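Local atomic coordinates of epidermin biosynthesis protein EpiD (Staphylococcus aureus, PDB entry 3QJG), a protein that probably uses bound FMN to catalyse the oxidative decarboxylation of the C-terminal cysteine of the epidermin precursor peptide during lantibiotic biosynthesis. Residues Asn48-Ile51 with Leu52-Phe55; Phe67-His70 with Val71-Ala74; Ala85-Asn88 with Thr89-Ile93; Leu102-Ile105 with Cys106-Phe110. All blocks are in the same frame, centred on the assembly; numbering follows the deposited sequence. Where two conformers were deposited one is given.

Contact 1: residues Asn48-Ile51 with Leu52-Phe55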
loop_
_atom_site.group_PDB
_atom_site.type_symbol
_atom_site.label_atom_id
_atom_site.label_comp_id
_atom_site.label_asym_id
_atom_site.label_seq_id
_atom_site.Cartn_x
_atom_site.Cartn_y
_atom_site.Cartn_z
ATOM N N ASN A 48 -10.279 5.752 -21.750
ATOM C CA ASN A 48 -9.378 4.668 -21.450
ATOM C C ASN A 48 -8.178 4.959 -22.332
ATOM O O ASN A 48 -8.210 4.799 -23.542
ATOM C CB ASN A 48 -10.121 3.380 -21.722
ATOM C CG ASN A 48 -9.251 2.157 -21.617
ATOM O OD1 ASN A 48 -8.030 2.255 -21.720
ATOM N ND2 ASN A 48 -9.882 0.974 -21.413
ATOM N N GLY A 49 -7.137 5.474 -21.712
ATOM C CA GLY A 49 -5.995 5.960 -22.431
ATOM C C GLY A 49 -5.355 4.948 -23.341
ATOM O O GLY A 49 -4.769 5.314 -24.340
ATOM N N GLU A 50 -5.429 3.669 -23.021
ATOM C CA GLU A 50 -4.760 2.695 -23.901
ATOM C C GLU A 50 -5.634 2.394 -25.120
ATOM O O GLU A 50 -5.100 2.051 -26.176
ATOM C CB GLU A 50 -4.425 1.414 -23.156
ATOM C CG GLU A 50 -3.335 1.595 -22.092
ATOM C CD GLU A 50 -1.915 1.600 -22.670
ATOM O OE1 GLU A 50 -1.552 0.611 -23.368
ATOM O OE2 GLU A 50 -1.181 2.607 -22.403
ATOM N N ILE A 51 -6.957 2.512 -24.948
ATOM C CA ILE A 51 -7.916 2.391 -26.047
ATOM C C ILE A 51 -7.691 3.578 -26.999
ATOM O O ILE A 51 -7.590 3.379 -28.174
ATOM C CB ILE A 51 -9.417 2.342 -25.539
ATOM C CG1 ILE A 51 -9.800 0.954 -24.974
ATOM C CG2 ILE A 51 -10.427 2.778 -26.643
ATOM C CD1 ILE A 51 -9.577 -0.199 -25.919
ATOM N N LEU A 52 -7.559 4.787 -26.475
ATOM C CA LEU A 52 -7.245 5.961 -27.283
ATOM C C LEU A 52 -5.994 5.717 -28.124
ATOM O O LEU A 52 -5.986 6.045 -29.308
ATOM C CB LEU A 52 -7.094 7.212 -26.435
ATOM C CG LEU A 52 -8.320 7.733 -25.681
ATOM C CD1 LEU A 52 -7.994 8.912 -24.775
ATOM C CD2 LEU A 52 -9.424 8.127 -26.622
ATOM N N LYS A 53 -4.981 5.085 -27.552
ATOM C CA LYS A 53 -3.749 4.861 -28.289
ATOM C C LYS A 53 -3.860 3.870 -29.398
ATOM O O LYS A 53 -2.959 3.738 -30.163
ATOM C CB LYS A 53 -2.627 4.434 -27.376
ATOM C CG LYS A 53 -2.073 5.554 -26.551
ATOM C CD LYS A 53 -0.978 5.016 -25.616
ATOM C CE LYS A 53 -1.085 5.624 -24.271
ATOM N NZ LYS A 53 -0.396 4.816 -23.250
ATOM N N GLN A 54 -4.969 3.154 -29.476
ATOM C CA GLN A 54 -5.227 2.295 -30.608
ATOM C C GLN A 54 -5.520 3.155 -31.843
ATOM O O GLN A 54 -5.286 2.723 -32.978
ATOM C CB GLN A 54 -6.400 1.374 -30.306
ATOM C CG GLN A 54 -6.141 0.394 -29.189
ATOM C CD GLN A 54 -5.211 -0.719 -29.661
ATOM O OE1 GLN A 54 -4.116 -0.874 -29.156
ATOM N NE2 GLN A 54 -5.632 -1.442 -30.655
ATOM N N PHE A 55 -5.993 4.376 -31.613
ATOM C CA PHE A 55 -6.426 5.264 -32.705
ATOM C C PHE A 55 -5.564 6.529 -32.836
ATOM O O PHE A 55 -5.201 6.903 -33.944
ATOM C CB PHE A 55 -7.900 5.640 -32.511
ATOM C CG PHE A 55 -8.792 4.435 -32.341
ATOM C CD1 PHE A 55 -9.234 3.715 -33.452
ATOM C CD2 PHE A 55 -9.107 3.965 -31.065
ATOM C CE1 PHE A 55 -10.017 2.570 -33.287
ATOM C CE2 PHE A 55 -9.871 2.831 -30.888
ATOM C CZ PHE A 55 -10.321 2.117 -31.995
HETATM O O HOH W 1 -3.175 0.563 -27.164
#
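Leu-52 N donates to Asn-48 O (3.0 Å) and Lys-53 N to Gly-49 O (3.2 Å), so segments 48-51 and 52-55 form successive turns of helix 49-55, the helix of the beta-alpha-beta unit running from strand 34-39 to strand 59-60. Asn-48 is the N-cap: its OD1 takes the N-H of Glu-50 and, weakly, that of Ile-51, while its ND2 reaches Lys-45 O of a neighbouring subunit. Further along, Gln-54 N donates to Ile-51 O (2.9 Å). The same oxygen lies 3.3 Å from Phe-55 CD2, at a slant to the ring.

The carboxylate of Glu-50 and the ammonium of Lys-53 meet in a salt bridge, the two chains running at an angle to one another. The Glu-50 chain folds at chi2 (-80°), which turns OE2 back towards the lysine; the modelled separation is very short and its exact value doubtful. Glu-50 also packs on Phe-67 of another neighbouring subunit. Leu-52 instead packs against Ile-21 and Tyr-59 of its own chain. A buckled chi2 (-74°) likewise curls Gln-54 back over the turn, where one water donates both to Glu-50 O and to Gln-54 OE1, at 2.6 Å from each.

Contact 2: residues Phe67-His70 with Val71-Ala74. With FMN (flavin mononucleotide), chain P.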
loop_
_atom_site.group_PDB
_atom_site.type_symbol
_atom_site.label_atom_id
_atom_site.label_comp_id
_atom_site.label_asym_id
_atom_site.label_seq_id
_atom_site.Cartn_x
_atom_site.Cartn_y
_atom_site.Cartn_z
ATOM N N PHE A 67 5.996 16.574 -16.372
ATOM C CA PHE A 67 6.810 17.632 -16.937
ATOM C C PHE A 67 6.617 17.927 -18.440
ATOM O O PHE A 67 7.399 18.676 -19.048
ATOM C CB PHE A 67 8.279 17.412 -16.576
ATOM C CG PHE A 67 8.648 17.975 -15.215
ATOM C CD1 PHE A 67 9.338 19.178 -15.107
ATOM C CD2 PHE A 67 8.259 17.333 -14.050
ATOM C CE1 PHE A 67 9.686 19.727 -13.837
ATOM C CE2 PHE A 67 8.581 17.856 -12.781
ATOM C CZ PHE A 67 9.298 19.060 -12.672
ATOM N N LEU A 68 5.564 17.364 -19.028
ATOM C CA LEU A 68 5.172 17.719 -20.373
ATOM C C LEU A 68 5.016 19.206 -20.507
ATOM O O LEU A 68 4.411 19.867 -19.666
ATOM C CB LEU A 68 3.854 17.059 -20.718
ATOM C CG LEU A 68 3.881 15.556 -20.877
ATOM C CD1 LEU A 68 2.363 15.072 -20.829
ATOM C CD2 LEU A 68 4.660 15.186 -22.133
ATOM N N ASN A 69 5.570 19.731 -21.583
ATOM C CA ASN A 69 5.599 21.155 -21.831
ATOM C C ASN A 69 4.530 21.630 -22.803
ATOM O O ASN A 69 4.459 21.198 -23.956
ATOM C CB ASN A 69 6.978 21.532 -22.335
ATOM C CG ASN A 69 7.183 23.002 -22.370
ATOM O OD1 ASN A 69 6.636 23.702 -23.233
ATOM N ND2 ASN A 69 7.976 23.492 -21.435
ATOM N N HIS A 70 3.669 22.498 -22.270
ATOM C CA HIS A 70 2.575 23.092 -22.946
ATOM C C HIS A 70 2.998 23.914 -24.180
ATOM O O HIS A 70 2.260 23.986 -25.145
ATOM C CB HIS A 70 1.813 24.040 -21.927
ATOM C CG HIS A 70 2.688 25.098 -21.326
ATOM N ND1 HIS A 70 3.613 24.837 -20.331
ATOM C CD2 HIS A 70 2.810 26.417 -21.605
ATOM C CE1 HIS A 70 4.265 25.949 -20.038
ATOM N NE2 HIS A 70 3.811 26.918 -20.805
ATOM N N VAL A 71 4.138 24.602 -24.148
ATOM C CA VAL A 71 4.579 25.356 -25.296
ATOM C C VAL A 71 5.009 24.395 -26.417
ATOM O O VAL A 71 4.631 24.558 -27.609
ATOM C CB VAL A 71 5.739 26.339 -24.936
ATOM C CG1 VAL A 71 6.282 26.986 -26.236
ATOM C CG2 VAL A 71 5.239 27.458 -23.884
ATOM N N ASP A 72 5.773 23.375 -26.061
ATOM C CA ASP A 72 6.237 22.455 -27.106
ATOM C C ASP A 72 5.074 21.670 -27.763
ATOM O O ASP A 72 5.039 21.474 -28.956
ATOM C CB ASP A 72 7.202 21.480 -26.532
ATOM C CG ASP A 72 8.530 22.101 -26.169
ATOM O OD1 ASP A 72 8.801 23.284 -26.466
ATOM O OD2 ASP A 72 9.333 21.336 -25.577
ATOM N N ILE A 73 4.125 21.225 -26.943
ATOM C CA ILE A 73 2.938 20.565 -27.427
ATOM C C ILE A 73 2.148 21.509 -28.328
ATOM O O ILE A 73 1.816 21.107 -29.420
ATOM C CB ILE A 73 2.071 19.991 -26.272
ATOM C CG1 ILE A 73 2.797 18.825 -25.599
ATOM C CG2 ILE A 73 0.739 19.514 -26.811
ATOM C CD1 ILE A 73 2.168 18.312 -24.321
ATOM N N ALA A 74 1.815 22.730 -27.876
ATOM C CA ALA A 74 1.048 23.653 -28.695
ATOM C C ALA A 74 1.722 23.890 -30.049
ATOM O O ALA A 74 1.050 23.802 -31.078
ATOM C CB ALA A 74 0.751 25.022 -27.951
HETATM N N1 FMN P . 3.745 28.274 -16.641
HETATM C C2 FMN P . 3.970 29.628 -16.550
HETATM O O2 FMN P . 3.033 30.489 -16.435
HETATM N N3 FMN P . 5.284 30.028 -16.527
HETATM C C4 FMN P . 6.339 29.149 -16.657
HETATM O O4 FMN P . 7.477 29.626 -16.679
HETATM C C4A FMN P . 6.088 27.792 -16.765
HETATM N N5 FMN P . 7.106 26.848 -16.922
HETATM C C5A FMN P . 6.821 25.486 -16.985
HETATM C C6 FMN P . 7.834 24.533 -17.113
HETATM C C7 FMN P . 7.541 23.157 -17.173
HETATM C C7M FMN P . 8.642 22.118 -17.324
HETATM C C8 FMN P . 6.200 22.760 -17.121
HETATM C C8M FMN P . 5.792 21.304 -17.167
HETATM C C9 FMN P . 5.192 23.709 -16.991
HETATM C C9A FMN P . 5.498 25.069 -16.933
HETATM N N10 FMN P . 4.482 26.008 -16.825
HETATM C C10 FMN P . 4.770 27.362 -16.731
HETATM C "C1'" FMN P . 3.071 25.614 -16.775
HETATM C "C2'" FMN P . 2.512 25.692 -15.360
HETATM O "O2'" FMN P . 3.196 24.913 -14.410
HETATM C "C3'" FMN P . 1.085 25.202 -15.413
HETATM O "O3'" FMN P . 0.237 26.087 -16.130
HETATM C "C4'" FMN P . 0.541 24.987 -13.979
HETATM O "O4'" FMN P . -0.798 24.646 -14.050
HETATM C "C5'" FMN P . 0.672 26.199 -13.145
HETATM O "O5'" FMN P . 0.071 25.955 -11.902
HETATM P P FMN P . 0.333 26.936 -10.660
HETATM O O1P FMN P . -0.752 26.670 -9.546
HETATM O O2P FMN P . 0.300 28.284 -11.207
HETATM O O3P FMN P . 1.741 26.776 -10.185
#
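His-70 and Val-71 meet where the imidazole leans over the start of helix 70-75: Val-71 N sits over one face of the ring, and Val-71 CG2 comes to 3.4 Å from His-70 NE2. The ring's CE1 reaches the flavin, 3.2 Å from FMN N10, which meets the ring obliquely. CG of His-70 lies between its backbone N and carbonyl carbon (chi1 57°), a crowded position that folds the ring over the next peptide N-H. Two preceding residues line the dimethylbenzene end of the isoalloxazine. Leu-68 O is 3.2 Å from FMN C8M, and the Phe-67 ring meets the other methyl obliquely, with CD1 3.7 Å from C7M.

Behind this first shell stands Asn-69, the N-cap. Its CG is turned away from the backbone N (chi1 -169°), bringing OD1 in front of the first turn. There OD1 accepts a good bond from Asp-72 N (3.0 Å), tilted 21° from the amide plane, and a weak, bent one from Val-71 N. The backbone O of Asn-69 accepts from Ile-73 N, and His-70 O accepts from Ala-74 N, which helps hold the backbone of His-70. Ile-73 CD1 packs on Leu-68 CB at 4.2 Å, tying the loop to the helix. Farther out, Asp-72 forms a salt bridge with Lys-160 of a neighbouring subunit, whose Thr-86 and Ser-87 bond the same flavin. The asparagine-capped helix start, presenting a histidine to the flavin, is thus one wall of an FMN pocket built between subunits.

Contact 3: residues Ala85-Asn88 with Thr89-Ile93. With FMN (flavin mononucleotide), chain M.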
loop_
_atom_site.group_PDB
_atom_site.type_symbol
_atom_site.label_atom_id
_atom_site.label_comp_id
_atom_site.label_asym_id
_atom_site.label_seq_id
_atom_site.Cartn_x
_atom_site.Cartn_y
_atom_site.Cartn_z
ATOM N N ALA A 85 -16.400 20.041 -25.088
ATOM C CA ALA A 85 -15.964 21.120 -24.285
ATOM C C ALA A 85 -17.030 21.328 -23.259
ATOM O O ALA A 85 -18.154 21.650 -23.644
ATOM C CB ALA A 85 -15.799 22.439 -25.120
ATOM N N THR A 86 -16.643 21.145 -21.983
ATOM C CA THR A 86 -17.456 21.435 -20.842
ATOM C C THR A 86 -17.544 22.897 -20.596
ATOM O O THR A 86 -16.626 23.678 -20.969
ATOM C CB THR A 86 -16.873 20.834 -19.545
ATOM O OG1 THR A 86 -15.505 21.249 -19.371
ATOM C CG2 THR A 86 -16.957 19.313 -19.573
ATOM N N SER A 87 -18.625 23.267 -19.916
ATOM C CA SER A 87 -18.747 24.598 -19.415
ATOM C C SER A 87 -17.561 25.054 -18.532
ATOM O O SER A 87 -17.092 26.205 -18.674
ATOM C CB SER A 87 -20.034 24.700 -18.624
ATOM O OG SER A 87 -20.326 26.041 -18.427
ATOM N N ASN A 88 -17.058 24.178 -17.634
ATOM C CA ASN A 88 -15.921 24.530 -16.787
ATOM C C ASN A 88 -14.718 24.903 -17.555
ATOM O O ASN A 88 -14.084 25.905 -17.208
ATOM C CB ASN A 88 -15.578 23.351 -15.835
ATOM C CG ASN A 88 -14.268 23.492 -15.142
ATOM O OD1 ASN A 88 -14.152 24.262 -14.230
ATOM N ND2 ASN A 88 -13.255 22.608 -15.507
ATOM N N THR A 89 -14.292 24.021 -18.505
ATOM C CA THR A 89 -13.167 24.326 -19.308
ATOM C C THR A 89 -13.351 25.650 -20.114
ATOM O O THR A 89 -12.456 26.487 -20.119
ATOM C CB THR A 89 -12.783 23.137 -20.179
ATOM O OG1 THR A 89 -12.226 22.097 -19.355
ATOM C CG2 THR A 89 -11.804 23.524 -21.269
ATOM N N ILE A 90 -14.520 25.903 -20.694
ATOM C CA ILE A 90 -14.731 27.140 -21.481
ATOM C C ILE A 90 -14.520 28.389 -20.566
ATOM O O ILE A 90 -13.813 29.374 -20.922
ATOM C CB ILE A 90 -16.132 27.089 -22.180
ATOM C CG1 ILE A 90 -16.074 26.164 -23.386
ATOM C CG2 ILE A 90 -16.706 28.493 -22.579
ATOM C CD1 ILE A 90 -17.425 25.706 -23.893
ATOM N N ASN A 91 -15.089 28.297 -19.372
ATOM C CA ASN A 91 -15.076 29.404 -18.436
ATOM C C ASN A 91 -13.664 29.589 -17.776
ATOM O O ASN A 91 -13.234 30.722 -17.444
ATOM C CB ASN A 91 -16.151 29.216 -17.395
ATOM C CG ASN A 91 -17.522 29.277 -17.959
ATOM O OD1 ASN A 91 -17.817 30.108 -18.840
ATOM N ND2 ASN A 91 -18.388 28.381 -17.500
ATOM N N LYS A 92 -12.965 28.494 -17.570
ATOM C CA LYS A 92 -11.580 28.580 -17.122
ATOM C C LYS A 92 -10.731 29.244 -18.242
ATOM O O LYS A 92 -9.928 30.157 -17.966
ATOM C CB LYS A 92 -11.003 27.221 -16.740
ATOM C CG LYS A 92 -11.517 26.583 -15.428
ATOM C CD LYS A 92 -10.446 26.009 -14.603
ATOM C CE LYS A 92 -10.795 25.108 -13.449
ATOM N NZ LYS A 92 -9.689 24.032 -13.310
ATOM N N ILE A 93 -10.862 28.752 -19.481
ATOM C CA ILE A 93 -10.179 29.379 -20.595
ATOM C C ILE A 93 -10.539 30.865 -20.772
ATOM O O ILE A 93 -9.649 31.668 -20.941
ATOM C CB ILE A 93 -10.358 28.669 -21.898
ATOM C CG1 ILE A 93 -9.789 27.232 -21.813
ATOM C CG2 ILE A 93 -9.587 29.409 -22.956
ATOM C CD1 ILE A 93 -10.264 26.352 -22.895
HETATM N N1 FMN M . -20.151 18.988 -17.789
HETATM C C2 FMN M . -20.295 19.645 -18.984
HETATM O O2 FMN M . -20.020 20.838 -19.052
HETATM N N3 FMN M . -20.778 18.997 -20.075
HETATM C C4 FMN M . -21.124 17.682 -20.014
HETATM O O4 FMN M . -21.556 17.197 -21.032
HETATM C C4A FMN M . -21.003 16.980 -18.818
HETATM N N5 FMN M . -21.331 15.644 -18.706
HETATM C C5A FMN M . -21.131 14.994 -17.530
HETATM C C6 FMN M . -21.510 13.665 -17.408
HETATM C C7 FMN M . -21.311 13.003 -16.214
HETATM C C7M FMN M . -21.668 11.555 -16.039
HETATM C C8 FMN M . -20.756 13.693 -15.130
HETATM C C8M FMN M . -20.565 13.046 -13.779
HETATM C C9 FMN M . -20.428 15.029 -15.233
HETATM C C9A FMN M . -20.611 15.695 -16.436
HETATM N N10 FMN M . -20.298 17.051 -16.524
HETATM C C10 FMN M . -20.490 17.669 -17.711
HETATM C "C1'" FMN M . -19.733 17.868 -15.391
HETATM C "C2'" FMN M . -18.233 18.079 -15.573
HETATM O "O2'" FMN M . -17.578 16.817 -15.806
HETATM C "C3'" FMN M . -17.766 18.820 -14.374
HETATM O "O3'" FMN M . -18.345 20.145 -14.311
HETATM C "C4'" FMN M . -16.240 18.903 -14.337
HETATM O "O4'" FMN M . -15.816 19.728 -13.264
HETATM C "C5'" FMN M . -15.655 19.535 -15.555
HETATM O "O5'" FMN M . -14.257 19.328 -15.464
HETATM P P FMN M . -13.299 19.523 -16.740
HETATM O O1P FMN M . -11.922 19.773 -16.206
HETATM O O2P FMN M . -13.800 20.682 -17.539
HETATM O O3P FMN M . -13.075 18.345 -17.591
HETATM O O HOH W 2 -10.574 21.873 -14.490
#
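Thr-86 and Thr-89 meet at the N-cap of helix 87-94, where Thr-89 N donates to Thr-86 OG1 (3.1 Å). That hydroxyl, set between the backbone N and the carbonyl carbon (chi1 54°), in turn donates to O2P of the FMN phosphate at 2.6 Å. Two more donors grip the same oxygen: Thr-89 OG1 at 2.8 Å and Asn-88 ND2 at 2.9 Å, the latter almost straight (172°). Three bonds, together with the nearby helix start, probably stabilise the phosphate charge. At the flavin end Ser-87 N holds the pyrimidine O2 at 2.9 Å.

A water extends the grip, accepting from Asn-88 ND2 and Lys-92 NZ and donating to FMN O1P. Lys-92 also forms salt bridges to Asp-99 of its own chain and of a neighbouring subunit, whose Cys-98 N donates to Asn-88 OD1 and helps hold the amide on the phosphate.

Regular helical bonds link the turns: Ile-90 N to Thr-86 O, Asn-91 N to Ser-87 O and Lys-92 N to Asn-88 O. Ile-90 CD1 packs on Ala-85 CB at 3.9 Å.

The site follows strand 79-85 of a Rossmann-like sheet; Ile-90 is packed between strand 113-120 and helix 127-138, while Thr-89 and Ile-93 rest on helix 101-107.

Contact 4: residues Leu102-Ile105 with Cys106-Phe110. With FMN (flavin mononucleotide), chain P.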
loop_
_atom_site.group_PDB
_atom_site.type_symbol
_atom_site.label_atom_id
_atom_site.label_comp_id
_atom_site.label_asym_id
_atom_site.label_seq_id
_atom_site.Cartn_x
_atom_site.Cartn_y
_atom_site.Cartn_z
ATOM N N LEU A 102 -3.943 20.469 -20.244
ATOM C CA LEU A 102 -4.840 20.814 -21.294
ATOM C C LEU A 102 -5.154 22.290 -21.328
ATOM O O LEU A 102 -5.162 22.921 -22.396
ATOM C CB LEU A 102 -6.159 20.037 -21.103
ATOM C CG LEU A 102 -7.325 20.264 -22.055
ATOM C CD1 LEU A 102 -8.241 19.043 -22.006
ATOM C CD2 LEU A 102 -8.189 21.513 -21.680
ATOM N N LEU A 103 -5.443 22.844 -20.165
ATOM C CA LEU A 103 -5.848 24.229 -20.104
ATOM C C LEU A 103 -4.706 25.195 -20.400
ATOM O O LEU A 103 -4.921 26.277 -20.983
ATOM C CB LEU A 103 -6.421 24.572 -18.745
ATOM C CG LEU A 103 -7.731 23.958 -18.264
ATOM C CD1 LEU A 103 -8.003 24.344 -16.792
ATOM C CD2 LEU A 103 -8.843 24.440 -19.140
ATOM N N THR A 104 -3.516 24.832 -19.939
ATOM C CA THR A 104 -2.295 25.577 -20.228
ATOM C C THR A 104 -1.913 25.583 -21.730
ATOM O O THR A 104 -1.449 26.616 -22.264
ATOM C CB THR A 104 -1.091 24.990 -19.420
ATOM O OG1 THR A 104 -1.440 24.981 -18.026
ATOM C CG2 THR A 104 0.192 25.740 -19.650
ATOM N N ILE A 105 -2.043 24.434 -22.370
ATOM C CA ILE A 105 -1.951 24.329 -23.794
ATOM C C ILE A 105 -2.892 25.283 -24.525
ATOM O O ILE A 105 -2.419 26.004 -25.401
ATOM C CB ILE A 105 -2.154 22.907 -24.289
ATOM C CG1 ILE A 105 -1.049 22.007 -23.756
ATOM C CG2 ILE A 105 -2.042 22.845 -25.828
ATOM C CD1 ILE A 105 -1.355 20.478 -23.895
ATOM N N CYS A 106 -4.156 25.393 -24.083
ATOM C CA CYS A 106 -5.141 26.232 -24.780
ATOM C C CYS A 106 -4.885 27.740 -24.541
ATOM O O CYS A 106 -5.045 28.596 -25.436
ATOM C CB CYS A 106 -6.590 25.799 -24.424
ATOM S SG CYS A 106 -6.966 24.077 -24.945
ATOM N N HIS A 107 -4.457 28.055 -23.330
ATOM C CA HIS A 107 -4.010 29.398 -22.981
ATOM C C HIS A 107 -2.872 29.920 -23.881
ATOM O O HIS A 107 -2.809 31.085 -24.197
ATOM C CB HIS A 107 -3.543 29.391 -21.536
ATOM C CG HIS A 107 -3.256 30.730 -20.989
ATOM N ND1 HIS A 107 -4.248 31.661 -20.779
ATOM C CD2 HIS A 107 -2.094 31.322 -20.630
ATOM C CE1 HIS A 107 -3.713 32.757 -20.275
ATOM N NE2 HIS A 107 -2.407 32.573 -20.164
ATOM N N THR A 108 -2.012 29.041 -24.340
ATOM C CA THR A 108 -0.847 29.397 -25.094
ATOM C C THR A 108 -1.152 29.560 -26.615
ATOM O O THR A 108 -0.274 29.963 -27.407
ATOM C CB THR A 108 0.215 28.310 -24.839
ATOM O OG1 THR A 108 0.401 28.159 -23.414
ATOM C CG2 THR A 108 1.566 28.642 -25.513
ATOM N N ALA A 109 -2.381 29.245 -27.030
ATOM C CA ALA A 109 -2.596 28.998 -28.458
ATOM C C ALA A 109 -3.996 29.347 -28.952
ATOM O O ALA A 109 -4.572 28.626 -29.763
ATOM C CB ALA A 109 -2.284 27.587 -28.737
ATOM N N PHE A 110 -4.555 30.460 -28.431
ATOM C CA PHE A 110 -5.884 30.898 -28.790
ATOM C C PHE A 110 -6.148 31.001 -30.303
ATOM O O PHE A 110 -7.212 30.603 -30.771
ATOM C CB PHE A 110 -6.101 32.295 -28.224
ATOM C CG PHE A 110 -6.667 32.336 -26.865
ATOM C CD1 PHE A 110 -6.528 31.308 -26.003
ATOM C CD2 PHE A 110 -7.350 33.510 -26.410
ATOM C CE1 PHE A 110 -7.052 31.327 -24.761
ATOM C CE2 PHE A 110 -7.868 33.531 -25.151
ATOM C CZ PHE A 110 -7.739 32.479 -24.317
HETATM N N1 FMN P . 3.745 28.274 -16.641
HETATM C C2 FMN P . 3.970 29.628 -16.550
HETATM O O2 FMN P . 3.033 30.489 -16.435
HETATM N N3 FMN P . 5.284 30.028 -16.527
HETATM C C4 FMN P . 6.339 29.149 -16.657
HETATM O O4 FMN P . 7.477 29.626 -16.679
HETATM C C4A FMN P . 6.088 27.792 -16.765
HETATM N N5 FMN P . 7.106 26.848 -16.922
HETATM C C5A FMN P . 6.821 25.486 -16.985
HETATM C C6 FMN P . 7.834 24.533 -17.113
HETATM C C7 FMN P . 7.541 23.157 -17.173
HETATM C C7M FMN P . 8.642 22.118 -17.324
HETATM C C8 FMN P . 6.200 22.760 -17.121
HETATM C C8M FMN P . 5.792 21.304 -17.167
HETATM C C9 FMN P . 5.192 23.709 -16.991
HETATM C C9A FMN P . 5.498 25.069 -16.933
HETATM N N10 FMN P . 4.482 26.008 -16.825
HETATM C C10 FMN P . 4.770 27.362 -16.731
HETATM C "C1'" FMN P . 3.071 25.614 -16.775
HETATM C "C2'" FMN P . 2.512 25.692 -15.360
HETATM O "O2'" FMN P . 3.196 24.913 -14.410
HETATM C "C3'" FMN P . 1.085 25.202 -15.413
HETATM O "O3'" FMN P . 0.237 26.087 -16.130
HETATM C "C4'" FMN P . 0.541 24.987 -13.979
HETATM O "O4'" FMN P . -0.798 24.646 -14.050
HETATM C "C5'" FMN P . 0.672 26.199 -13.145
HETATM O "O5'" FMN P . 0.071 25.955 -11.902
HETATM P P FMN P . 0.333 26.936 -10.660
HETATM O O1P FMN P . -0.752 26.670 -9.546
HETATM O O2P FMN P . 0.300 28.284 -11.207
HETATM O O3P FMN P . 1.741 26.776 -10.185
#
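Leu-102 and Cys-106, one turn apart on helix 101-107, look to the same side: Leu-102 CD2 and Cys-106 SG meet loosely at 4.3 Å, and both side chains pack on Cys-11 of strand 7-12. The Thr-104 side chain leaves the helix away from residues 106-110, and its OG1 meets the flavin. Thr-104 OG1 accepts from the ribityl O3' of FMN at 2.8 Å and gives its own proton to Asn-100 O. With OG1 beside the backbone N (chi1 -55°), the methyl also reaches the sugar, Thr-104 CG2 lying 3.5 Å from FMN O3'.

The imidazole of His-107 extends outward (chi1 -171°), and its NE2 bonds Ser-87 OG of a neighbouring subunit. Phe-110 comes back towards the last turn with its ring edge, in plane with Cys-106 O, which is 3.1 Å from Phe-110 CD1.

The backbone bonds Cys-106 N to Leu-102 O and His-107 N to Leu-103 O are regular. Thr-108 N then divides its hydrogen between a weak bond to Thr-104 O and one to Ile-105 O. In one of the two conformers modelled for Thr-108, OG1 also donates to Thr-104 O (2.7 Å), a bond that is therefore not certain. The chemistry implies a two-sided helix: an apolar face fixed against the sheet, and a polar face carrying a hydroxyl that donates to Asn-100 O and accepts from O3', and so probably helps orient the ribityl chain of a flavin shared between subunits.

In the fold
Contacts 3 and 4 are buried, nearer the chain's centre (about 9 and 11 Å between centres); contacts 1 and 2 lie farther out, about 16 and 17 Å, and are only partly buried. Contacts 2 and 4 touch, Ile-73 CG2 lying 3.7 Å from Ile-105 CD1, and share one FMN: contact 2 meets the ring system, contact 4 the ribityl chain. Contact 3 holds a different FMN by its phosphate and flavin O2, and packs on contact 4 through Leu-103 and Phe-110. Contacts 1, 2 and 3 are helix starts with side-chain N-caps, asparagine in the first two and threonine in the third. Among the four, a salt bridge between the two segments occurs in contact 1, where Lys-53 is exposed.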